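PDB 2CYC: tyrosine--tRNA ligase, which probably catalyses the two-step attachment of tyrosine to its cognate tRNA, first activating the amino acid with ATP and then transferring it to the acceptor end. Local coordinates for residues Glu5-Val10 against Leu19-Leu24. Numbering follows the deposited sequence.
Sequences ERINLV and LTVENL
The helix-strand-helix start of this synthetase chain brings Val10 and Ile7 of helix 3-11 against Leu24 and Val21 of helix 21-30, with strand 15-19 linking the two helices. Leu24 contributes most to the interface. Its CA-CB bond points toward helix 3-11, chi1 (172°) puts CG anti to the backbone N, and the second torsion (68° to CD1) leaves CD2 extended, anti to CA. There the methyl meets Val10 CG1 at 3.8 Å and Val10 CB at 3.9 Å, the two side chains approaching tip to tip. Ile7, one turn before Val10, adds looser contacts: its CG1 lies 4.4 Å from Leu24 CD2, and its CG2 comes within 4.5 Å of Val21 CG1 at the exposed margin. The closest CA pair, Ile7 CA and Leu24 CA, is 7.5 Å apart, so side chains and not backbones make the contact, and the 175 Å² buried in total marks a small, purely apolar seam.

The second helix begins with an N-cap: Thr20 OG1 accepts from Asn23 N at 3.0 Å with an N-H...O angle of 161°, so a first-turn amide is satisfied by a side chain. Val10 also packs on Val221, and Leu19 pairs through its backbone with Ala220, both on strand 214-223. Away from the tyrosine pocket, this is hydrophobic helix-helix packing beside strand 214-223, with the linking strand 15-19 joined antiparallel to it in the sheet of the nucleotide-binding fold.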
ATOM      1  N   GLU A   5      22.483  32.314 -12.491  1.00 23.46           N
ATOM      2  CA  GLU A   5      21.249  33.018 -12.206  1.00 22.60           C
ATOM      3  C   GLU A   5      20.099  32.023 -12.003  1.00 21.46           C
ATOM      4  O   GLU A   5      19.204  32.254 -11.180  1.00 20.66           O
ATOM      5  CB  GLU A   5      20.939  33.972 -13.358  1.00 22.42           C
ATOM      6  CG  GLU A   5      19.648  34.735 -13.213  1.00 34.43           C
ATOM      7  CD  GLU A   5      19.513  35.832 -14.265  1.00 44.02           C
ATOM      8  OE1 GLU A   5      18.423  36.441 -14.356  1.00 39.62           O
ATOM      9  OE2 GLU A   5      20.504  36.084 -14.993  1.00 40.42           O
ATOM     10  N   ARG A   6      20.125  30.913 -12.740  1.00 16.12           N
ATOM     11  CA  ARG A   6      19.074  29.891 -12.604  1.00 21.84           C
ATOM     12  C   ARG A   6      19.165  29.236 -11.225  1.00 19.90           C
ATOM     13  O   ARG A   6      18.157  29.036 -10.548  1.00 17.86           O
ATOM     14  CB  ARG A   6      19.217  28.812 -13.687  1.00 14.39           C
ATOM     15  CG  ARG A   6      19.032  29.359 -15.094  1.00 27.40           C
ATOM     16  CD  ARG A   6      17.936  28.599 -15.836  1.00 33.82           C
ATOM     17  NE  ARG A   6      18.496  27.429 -16.469  1.00 19.32           N
ATOM     18  CZ  ARG A   6      17.808  26.474 -17.081  1.00 28.62           C
ATOM     19  NH1 ARG A   6      16.480  26.503 -17.163  1.00 24.75           N
ATOM     20  NH2 ARG A   6      18.474  25.485 -17.640  1.00 27.31           N
ATOM     21  N   ILE A   7      20.386  28.893 -10.826  1.00 19.16           N
ATOM     22  CA  ILE A   7      20.622  28.286  -9.527  1.00 20.09           C
ATOM     23  C   ILE A   7      20.170  29.222  -8.419  1.00 18.98           C
ATOM     24  O   ILE A   7      19.498  28.797  -7.482  1.00 18.26           O
ATOM     25  CB  ILE A   7      22.117  27.954  -9.338  1.00 23.72           C
ATOM     26  CG1 ILE A   7      22.478  26.761 -10.235  1.00 27.12           C
ATOM     27  CG2 ILE A   7      22.417  27.681  -7.859  1.00 18.03           C
ATOM     28  CD1 ILE A   7      23.960  26.381 -10.231  1.00 22.67           C
ATOM     29  N   ASN A   8      20.522  30.501  -8.530  1.00 16.72           N
ATOM     30  CA  ASN A   8      20.136  31.471  -7.505  1.00 20.30           C
ATOM     31  C   ASN A   8      18.622  31.620  -7.374  1.00 21.03           C
ATOM     32  O   ASN A   8      18.113  31.841  -6.281  1.00 19.44           O
ATOM     33  CB  ASN A   8      20.747  32.848  -7.786  1.00 22.85           C
ATOM     34  CG  ASN A   8      22.231  32.899  -7.492  1.00 28.39           C
ATOM     35  OD1 ASN A   8      22.756  32.081  -6.737  1.00 29.10           O
ATOM     36  ND2 ASN A   8      22.913  33.876  -8.075  1.00 30.73           N
ATOM     37  N   LEU A   9      17.904  31.526  -8.488  1.00 21.30           N
ATOM     38  CA  LEU A   9      16.446  31.630  -8.448  1.00 21.97           C
ATOM     39  C   LEU A   9      15.897  30.458  -7.618  1.00 21.36           C
ATOM     40  O   LEU A   9      14.956  30.618  -6.838  1.00 24.00           O
ATOM     41  CB  LEU A   9      15.862  31.571  -9.868  1.00 21.04           C
ATOM     42  CG  LEU A   9      15.292  32.784 -10.632  1.00 29.02           C
ATOM     43  CD1 LEU A   9      15.200  34.014  -9.760  1.00 22.17           C
ATOM     44  CD2 LEU A   9      16.153  33.049 -11.860  1.00 19.54           C
ATOM     45  N   VAL A  10      16.485  29.275  -7.787  1.00 17.22           N
ATOM     46  CA  VAL A  10      16.020  28.108  -7.036  1.00 20.26           C
ATOM     47  C   VAL A  10      16.393  28.260  -5.561  1.00 21.55           C
ATOM     48  O   VAL A  10      15.609  27.939  -4.666  1.00 16.38           O
ATOM     49  CB  VAL A  10      16.649  26.803  -7.589  1.00 18.39           C
ATOM     50  CG1 VAL A  10      16.300  25.610  -6.683  1.00 18.59           C
ATOM     51  CG2 VAL A  10      16.152  26.553  -8.997  1.00 15.17           C
ATOM     52  N   LEU A  19      18.428  19.644  -1.930  1.00 18.29           N
ATOM     53  CA  LEU A  19      19.151  18.375  -1.988  1.00 21.13           C
ATOM     54  C   LEU A  19      19.199  17.945  -3.459  1.00 19.89           C
ATOM     55  O   LEU A  19      18.228  17.370  -3.957  1.00 19.51           O
ATOM     56  CB  LEU A  19      18.425  17.290  -1.177  1.00 18.03           C
ATOM     57  CG  LEU A  19      18.114  17.595   0.290  1.00 21.05           C
ATOM     58  CD1 LEU A  19      17.236  16.502   0.884  1.00 15.63           C
ATOM     59  CD2 LEU A  19      19.420  17.732   1.062  1.00 13.90           C
ATOM     60  N   THR A  20      20.281  18.253  -4.179  1.00 21.29           N
ATOM     61  CA  THR A  20      21.451  18.985  -3.680  1.00 21.89           C
ATOM     62  C   THR A  20      21.785  20.025  -4.755  1.00 23.99           C
ATOM     63  O   THR A  20      21.365  19.895  -5.915  1.00 16.09           O
ATOM     64  CB  THR A  20      22.704  18.077  -3.543  1.00 24.32           C
ATOM     65  OG1 THR A  20      23.106  17.633  -4.846  1.00 26.40           O
ATOM     66  CG2 THR A  20      22.422  16.861  -2.654  1.00 18.73           C
ATOM     67  N   VAL A  21      22.554  21.043  -4.388  1.00 19.61           N
ATOM     68  CA  VAL A  21      22.926  22.072  -5.350  1.00 22.00           C
ATOM     69  C   VAL A  21      23.741  21.463  -6.486  1.00 21.45           C
ATOM     70  O   VAL A  21      23.593  21.843  -7.651  1.00 22.31           O
ATOM     71  CB  VAL A  21      23.734  23.198  -4.678  1.00 27.68           C
ATOM     72  CG1 VAL A  21      24.213  24.196  -5.728  1.00 28.00           C
ATOM     73  CG2 VAL A  21      22.853  23.910  -3.657  1.00 31.64           C
ATOM     74  N   GLU A  22      24.590  20.501  -6.146  1.00 18.91           N
ATOM     75  CA  GLU A  22      25.401  19.838  -7.151  1.00 22.61           C
ATOM     76  C   GLU A  22      24.532  19.101  -8.179  1.00 22.58           C
ATOM     77  O   GLU A  22      24.784  19.183  -9.379  1.00 19.59           O
ATOM     78  CB  GLU A  22      26.358  18.848  -6.488  1.00 23.22           C
ATOM     79  CG  GLU A  22      27.060  17.937  -7.482  1.00 22.74           C
ATOM     80  CD  GLU A  22      27.969  16.913  -6.813  1.00 31.15           C
ATOM     81  OE1 GLU A  22      28.436  15.996  -7.517  1.00 30.54           O
ATOM     82  OE2 GLU A  22      28.217  17.024  -5.591  1.00 32.99           O
ATOM     83  N   ASN A  23      23.511  18.381  -7.716  1.00 20.25           N
ATOM     84  CA  ASN A  23      22.662  17.651  -8.654  1.00 22.28           C
ATOM     85  C   ASN A  23      21.823  18.630  -9.479  1.00 19.21           C
ATOM     86  O   ASN A  23      21.567  18.404 -10.665  1.00 21.33           O
ATOM     87  CB  ASN A  23      21.748  16.662  -7.921  1.00 21.30           C
ATOM     88  CG  ASN A  23      21.005  15.741  -8.885  1.00 29.71           C
ATOM     89  OD1 ASN A  23      19.836  15.406  -8.676  1.00 27.61           O
ATOM     90  ND2 ASN A  23      21.689  15.322  -9.945  1.00 21.81           N
ATOM     91  N   LEU A  24      21.413  19.728  -8.851  1.00 18.51           N
ATOM     92  CA  LEU A  24      20.624  20.750  -9.531  1.00 19.16           C
ATOM     93  C   LEU A  24      21.422  21.318 -10.697  1.00 22.00           C
ATOM     94  O   LEU A  24      20.912  21.454 -11.813  1.00 22.74           O
ATOM     95  CB  LEU A  24      20.265  21.878  -8.553  1.00 17.51           C
ATOM     96  CG  LEU A  24      19.600  23.129  -9.144  1.00 24.91           C
ATOM     97  CD1 LEU A  24      18.186  22.800  -9.637  1.00 17.66           C
ATOM     98  CD2 LEU A  24      19.560  24.222  -8.078  1.00 19.75           C
TER